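Local coordinates for putative transcriptional regulator TRANSCRIPTION REGULATOR protein (Rhizobium meliloti, PDB 5NLA) that acts as an AraC-like transcriptional activator that binds c-di-GMP to regulate extracellular polysaccharide production, probably through sequence-specific DNA binding, at residues Q59-R64 against V79-G84; K184-N189 against A255-H260. All blocks are in the same frame, centred on the assembly; numbering follows the deposited sequence.

Interaction 1 (Q59-R64 against V79-G84); sequences QFRSWR and VSEEDG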
loop_
_atom_site.group_PDB
_atom_site.type_symbol
_atom_site.label_atom_id
_atom_site.label_comp_id
_atom_site.label_asym_id
_atom_site.label_seq_id
_atom_site.Cartn_x
_atom_site.Cartn_y
_atom_site.Cartn_z
ATOM N N GLN A 59 23.215 -7.073 5.273
ATOM C CA GLN A 59 22.138 -6.130 5.506
ATOM C C GLN A 59 20.955 -6.363 4.560
ATOM O O GLN A 59 19.800 -6.033 4.887
ATOM C CB GLN A 59 22.716 -4.720 5.289
ATOM C CG GLN A 59 23.948 -4.442 6.155
ATOM C CD GLN A 59 24.752 -3.204 5.785
ATOM O OE1 GLN A 59 24.696 -2.701 4.678
ATOM N NE2 GLN A 59 25.525 -2.731 6.726
ATOM N N PHE A 60 21.253 -6.894 3.372
ATOM C CA PHE A 60 20.235 -7.200 2.390
ATOM C C PHE A 60 19.303 -8.258 2.923
ATOM O O PHE A 60 18.088 -8.103 2.867
ATOM C CB PHE A 60 20.844 -7.703 1.092
ATOM C CG PHE A 60 19.819 -8.175 0.127
ATOM C CD1 PHE A 60 18.955 -7.271 -0.457
ATOM C CD2 PHE A 60 19.652 -9.528 -0.137
ATOM C CE1 PHE A 60 17.981 -7.693 -1.330
ATOM C CE2 PHE A 60 18.672 -9.956 -1.008
ATOM C CZ PHE A 60 17.843 -9.033 -1.601
ATOM N N ARG A 61 19.884 -9.341 3.429
ATOM C CA ARG A 61 19.105 -10.407 4.053
ATOM C C ARG A 61 18.144 -9.849 5.127
ATOM O O ARG A 61 16.974 -10.218 5.139
ATOM C CB ARG A 61 20.016 -11.521 4.601
ATOM C CG ARG A 61 20.723 -12.322 3.502
ATOM C CD ARG A 61 21.161 -13.713 3.951
ATOM N NE ARG A 61 22.108 -13.673 5.067
ATOM C CZ ARG A 61 23.446 -13.646 4.973
ATOM N NH1 ARG A 61 24.082 -13.650 3.796
ATOM N NH2 ARG A 61 24.176 -13.611 6.088
ATOM N N SER A 62 18.612 -8.939 5.985
ATOM C CA SER A 62 17.728 -8.277 6.958
ATOM C C SER A 62 16.645 -7.464 6.261
ATOM O O SER A 62 15.457 -7.619 6.531
ATOM C CB SER A 62 18.511 -7.370 7.901
ATOM O OG SER A 62 17.622 -6.567 8.654
ATOM N N TRP A 63 17.060 -6.595 5.358
ATOM C CA TRP A 63 16.115 -5.811 4.577
ATOM C C TRP A 63 15.013 -6.659 3.924
ATOM O O TRP A 63 13.838 -6.272 3.918
ATOM C CB TRP A 63 16.863 -5.020 3.509
ATOM C CG TRP A 63 15.973 -4.235 2.650
ATOM C CD1 TRP A 63 15.563 -4.553 1.398
ATOM C CD2 TRP A 63 15.343 -3.015 2.983
ATOM N NE1 TRP A 63 14.723 -3.588 0.919
ATOM C CE2 TRP A 63 14.573 -2.632 1.881
ATOM C CE3 TRP A 63 15.367 -2.194 4.111
ATOM C CZ2 TRP A 63 13.824 -1.473 1.864
ATOM C CZ3 TRP A 63 14.626 -1.017 4.095
ATOM C CH2 TRP A 63 13.864 -0.673 2.981
ATOM N N ARG A 64 15.395 -7.801 3.367
ATOM C CA ARG A 64 14.433 -8.677 2.706
ATOM C C ARG A 64 13.413 -9.269 3.684
ATOM O O ARG A 64 12.229 -9.451 3.342
ATOM C CB ARG A 64 15.157 -9.799 1.985
ATOM C CG ARG A 64 14.235 -10.619 1.114
ATOM C CD ARG A 64 15.011 -11.426 0.115
ATOM N NE ARG A 64 15.881 -12.366 0.791
ATOM C CZ ARG A 64 16.764 -13.135 0.170
ATOM N NH1 ARG A 64 16.879 -13.084 -1.161
ATOM N NH2 ARG A 64 17.529 -13.961 0.882
ATOM N N VAL A 79 25.731 -7.884 -8.259
ATOM C CA VAL A 79 25.994 -7.308 -6.947
ATOM C C VAL A 79 26.051 -8.392 -5.886
ATOM O O VAL A 79 25.102 -9.156 -5.700
ATOM C CB VAL A 79 24.892 -6.298 -6.574
ATOM C CG1 VAL A 79 25.108 -5.725 -5.172
ATOM C CG2 VAL A 79 24.798 -5.217 -7.650
ATOM N N SER A 80 27.165 -8.435 -5.176
ATOM C CA SER A 80 27.401 -9.423 -4.130
ATOM C C SER A 80 26.773 -8.927 -2.830
ATOM O O SER A 80 26.616 -7.720 -2.638
ATOM C CB SER A 80 28.907 -9.619 -3.973
ATOM O OG SER A 80 29.216 -10.768 -3.207
ATOM N N GLU A 81 26.391 -9.849 -1.949
ATOM C CA GLU A 81 25.863 -9.479 -0.626
ATOM C C GLU A 81 26.968 -8.969 0.304
ATOM O O GLU A 81 26.674 -8.323 1.301
ATOM C CB GLU A 81 25.137 -10.648 0.036
ATOM C CG GLU A 81 23.848 -11.067 -0.655
ATOM C CD GLU A 81 23.075 -12.170 0.087
ATOM O OE1 GLU A 81 23.330 -12.414 1.289
ATOM O OE2 GLU A 81 22.182 -12.793 -0.538
ATOM N N GLU A 82 28.219 -9.313 -0.013
ATOM C CA GLU A 82 29.435 -8.730 0.594
ATOM C C GLU A 82 29.408 -7.197 0.608
ATOM O O GLU A 82 29.656 -6.571 1.630
ATOM C CB GLU A 82 30.682 -9.185 -0.190
ATOM C CG GLU A 82 32.014 -8.951 0.529
ATOM C CD GLU A 82 33.161 -8.472 -0.372
ATOM O OE1 GLU A 82 33.066 -8.534 -1.622
ATOM O OE2 GLU A 82 34.183 -8.018 0.184
ATOM N N ASP A 83 29.076 -6.616 -0.538
ATOM C CA ASP A 83 29.046 -5.161 -0.724
ATOM C C ASP A 83 28.264 -4.408 0.367
ATOM O O ASP A 83 28.586 -3.276 0.681
ATOM C CB ASP A 83 28.456 -4.793 -2.117
ATOM C CG ASP A 83 29.280 -5.351 -3.300
ATOM O OD1 ASP A 83 30.519 -5.517 -3.167
ATOM O OD2 ASP A 83 28.681 -5.614 -4.372
ATOM N N GLY A 84 27.237 -5.030 0.929
ATOM C CA GLY A 84 26.354 -4.360 1.866
ATOM C C GLY A 84 25.114 -3.861 1.156
ATOM O O GLY A 84 24.992 -3.964 -0.069
HETATM O O HOH W 1 24.179 -7.492 1.856
#

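Interaction 2 (K184-N189 against A255-H260); sequences KLEGAN and AHRYIH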
loop_
_atom_site.group_PDB
_atom_site.type_symbol
_atom_site.label_atom_id
_atom_site.label_comp_id
_atom_site.label_asym_id
_atom_site.label_seq_id
_atom_site.Cartn_x
_atom_site.Cartn_y
_atom_site.Cartn_z
ATOM N N LYS A 184 -12.636 3.618 -10.775
ATOM C CA LYS A 184 -11.534 4.306 -11.443
ATOM C C LYS A 184 -10.167 3.819 -10.960
ATOM O O LYS A 184 -9.242 3.689 -11.757
ATOM C CB LYS A 184 -11.656 5.826 -11.271
ATOM C CG LYS A 184 -12.805 6.435 -12.068
ATOM C CD LYS A 184 -12.490 7.848 -12.548
ATOM C CE LYS A 184 -13.422 8.291 -13.672
ATOM N NZ LYS A 184 -13.020 9.605 -14.260
ATOM N N LEU A 185 -10.049 3.542 -9.666
ATOM C CA LEU A 185 -8.784 3.089 -9.081
ATOM C C LEU A 185 -8.320 1.705 -9.571
ATOM O O LEU A 185 -7.124 1.462 -9.668
ATOM C CB LEU A 185 -8.863 3.104 -7.547
ATOM C CG LEU A 185 -8.531 4.406 -6.803
ATOM C CD1 LEU A 185 -8.974 5.660 -7.544
ATOM C CD2 LEU A 185 -9.115 4.387 -5.399
ATOM N N GLU A 186 -9.262 0.807 -9.857
ATOM C CA GLU A 186 -8.940 -0.511 -10.424
ATOM C C GLU A 186 -8.433 -0.402 -11.861
ATOM O O GLU A 186 -7.476 -1.073 -12.228
ATOM C CB GLU A 186 -10.157 -1.439 -10.362
ATOM C CG GLU A 186 -10.436 -1.948 -8.954
ATOM C CD GLU A 186 -11.806 -2.591 -8.783
ATOM O OE1 GLU A 186 -12.486 -2.879 -9.794
ATOM O OE2 GLU A 186 -12.195 -2.830 -7.617
ATOM N N GLY A 187 -9.069 0.450 -12.661
ATOM C CA GLY A 187 -8.663 0.675 -14.042
ATOM C C GLY A 187 -7.353 1.431 -14.213
ATOM O O GLY A 187 -6.709 1.326 -15.268
ATOM N N ALA A 188 -6.957 2.193 -13.189
ATOM C CA ALA A 188 -5.720 2.984 -13.232
ATOM C C ALA A 188 -4.568 2.352 -12.454
ATOM O O ALA A 188 -3.656 3.050 -12.060
ATOM C CB ALA A 188 -5.995 4.389 -12.703
ATOM N N ASN A 189 -4.593 1.044 -12.234
ATOM C CA ASN A 189 -3.568 0.406 -11.420
ATOM C C ASN A 189 -2.237 0.436 -12.153
ATOM O O ASN A 189 -2.189 0.197 -13.367
ATOM C CB ASN A 189 -3.928 -1.047 -11.107
ATOM C CG ASN A 189 -3.029 -1.637 -10.043
ATOM O OD1 ASN A 189 -2.960 -1.105 -8.939
ATOM N ND2 ASN A 189 -2.332 -2.720 -10.363
ATOM N N ALA A 255 -12.341 -9.465 -0.921
ATOM C CA ALA A 255 -13.149 -9.505 0.303
ATOM C C ALA A 255 -13.534 -8.111 0.802
ATOM O O ALA A 255 -14.705 -7.854 1.098
ATOM C CB ALA A 255 -12.406 -10.244 1.399
ATOM N N HIS A 256 -12.548 -7.218 0.904
ATOM C CA HIS A 256 -12.817 -5.838 1.325
ATOM C C HIS A 256 -13.790 -5.104 0.387
ATOM O O HIS A 256 -14.595 -4.277 0.853
ATOM C CB HIS A 256 -11.520 -5.030 1.482
ATOM C CG HIS A 256 -10.815 -5.248 2.786
ATOM N ND1 HIS A 256 -9.487 -4.938 2.967
ATOM C CD2 HIS A 256 -11.245 -5.743 3.969
ATOM C CE1 HIS A 256 -9.129 -5.220 4.203
ATOM N NE2 HIS A 256 -10.178 -5.710 4.834
ATOM N N ARG A 257 -13.716 -5.419 -0.910
ATOM C CA ARG A 257 -14.622 -4.851 -1.906
ATOM C C ARG A 257 -16.019 -5.429 -1.769
ATOM O O ARG A 257 -17.003 -4.683 -1.729
ATOM C CB ARG A 257 -14.122 -5.107 -3.329
ATOM C CG ARG A 257 -14.935 -4.375 -4.395
ATOM C CD ARG A 257 -14.400 -4.603 -5.792
ATOM N NE ARG A 257 -14.358 -6.020 -6.145
ATOM C CZ ARG A 257 -13.773 -6.511 -7.237
ATOM N NH1 ARG A 257 -13.179 -5.702 -8.114
ATOM N NH2 ARG A 257 -13.776 -7.826 -7.459
ATOM N N TYR A 258 -16.105 -6.758 -1.723
ATOM C CA TYR A 258 -17.387 -7.430 -1.550
ATOM C C TYR A 258 -18.118 -6.813 -0.366
ATOM O O TYR A 258 -19.232 -6.341 -0.509
ATOM C CB TYR A 258 -17.211 -8.933 -1.352
ATOM C CG TYR A 258 -18.531 -9.644 -1.304
ATOM C CD1 TYR A 258 -19.174 -10.032 -2.474
ATOM C CD2 TYR A 258 -19.164 -9.892 -0.087
ATOM C CE1 TYR A 258 -20.405 -10.661 -2.434
ATOM C CE2 TYR A 258 -20.396 -10.516 -0.032
ATOM C CZ TYR A 258 -21.022 -10.905 -1.202
ATOM O OH TYR A 258 -22.263 -11.530 -1.121
ATOM N N ILE A 259 -17.457 -6.785 0.785
ATOM C CA ILE A 259 -18.002 -6.168 1.994
ATOM C C ILE A 259 -18.448 -4.735 1.761
ATOM O O ILE A 259 -19.540 -4.370 2.182
ATOM C CB ILE A 259 -17.008 -6.242 3.182
ATOM C CG1 ILE A 259 -16.989 -7.669 3.741
ATOM C CG2 ILE A 259 -17.364 -5.255 4.300
ATOM C CD1 ILE A 259 -15.829 -7.954 4.670
ATOM N N HIS A 260 -17.620 -3.930 1.106
ATOM C CA HIS A 260 -17.963 -2.522 0.834
ATOM C C HIS A 260 -19.248 -2.407 0.022
ATOM O O HIS A 260 -20.114 -1.588 0.349
ATOM C CB HIS A 260 -16.814 -1.798 0.109
ATOM C CG HIS A 260 -17.122 -0.373 -0.253
ATOM N ND1 HIS A 260 -16.796 0.688 0.563
ATOM C CD2 HIS A 260 -17.729 0.160 -1.342
ATOM C CE1 HIS A 260 -17.192 1.812 -0.008
ATOM N NE2 HIS A 260 -17.760 1.520 -1.163
#

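Interaction 1 (Q59-R64 against V79-G84)
The loop between strands 72-74 and 88-94 folds against helix 59-67, where Glu81 meets Arg61 and Phe60 while Gly84 meets Gln59. A salt bridge is the direct polar link. Arg61 NH1 donates to Glu81 OE1 over 2.9 Å, arriving nearly in line with the C-O bond of the carboxylate. The N-H is bent (136°), and the oxygen sits at the guanidinium edge, somewhat out of its plane. The arginine chain turns at its third torsion (-61°), which brings NH1 round to the same oxygen that its CG borders, with Arg61 CG 3.4 Å from Glu81 OE1. The two side chains cross at about a right angle. The second carboxylate oxygen, Glu81 OE2, approaches the Phe60 ring obliquely, 4.1 Å from CD2. On the helix itself, the guanidinium of Arg64 lies with one face over Phe60 CE2. An alanine in place of Glu81 would leave Arg61 without this carboxylate and is likely to let its guanidinium swing away from the loop. The backbone adds a water bridge: the water donates to Glu81 O (2.7 Å) and weakly accepts from Phe60 N. Gly84 takes a positive phi (97°), where a side chain would press on the carbonyl of Asp83. Its CA lies 3.7 Å from Gln59 OE1, an oxygen hydrogen-bonded to Phe85 N. Phe60 packs on Val73 of strand 72-74 and meets Phe85 edge-to-face, while Trp63 reaches across to strand 97-104.

Interaction 2 (K184-N189 against A255-H260)
Arg257 and Glu186 reach out from two helices and meet through their charged ends, and no other residues of the two segments touch. The close part is small. Arg257 NH1 donates to Glu186 OE2 over 3.1 Å with a fairly straight N-H (153°). The donor comes from above the carboxylate plane, while the oxygen stays near the guanidinium plane, at its edge. Glu186 OE1 is a little farther from the same nitrogen, 3.4 Å from Arg257 NH1, but only OE2 takes the bond. The carboxylate and guanidinium planes are 65° apart, unlike the coplanar two-pronged pairing of these groups. The glutamate chain is extended beyond CG and points its carboxylate at helix 251-261; the longer arginine covers more of the distance. The arginine chain runs extended to CD, and Arg257 CD lies 3.4 Å from Glu186 OE2; the bend beyond it, at chi3 (58°), brings NH1 to the same oxygen. Away from this pair the contact is loose. The nearest CA atoms, those of Glu186 and Arg257, are 11.1 Å apart, so the helix backbones do not pack on each other here. Both residues are partly exposed, and the bridge lies at the surface. Arg257 also touches Tyr175 of helix 175-178 and Met249 in a loop. Helix 251-261 packs on helix 270-275 through Tyr258 and Ile259, while Leu185 of helix 182-187 touches strand 150-154. The arrangement is a surface salt bridge between a helix beside the beta-sheet region and a helical region, the latter consistent with an AraC-type helix-turn-helix domain.

Interaction 1 closes before interaction 2 opens along the chain. Their centres are about 36 Å apart, with nearest atoms about 20 Å apart, and they lie on opposite sides of the chain's centre. They share no helix. Both nevertheless border the seven-stranded antiparallel sheet: helix 59-67 reaches strand 97-104, and helix 182-187 reaches strand 150-154 and leads into strand 191-193 at one edge of that sheet. Interaction 1 joins elements close in sequence within the beta-rich part. Interaction 2 spans 65 intervening residues and links that part to the later helices. One contact is therefore local, and the other bridges the two regions of the activator.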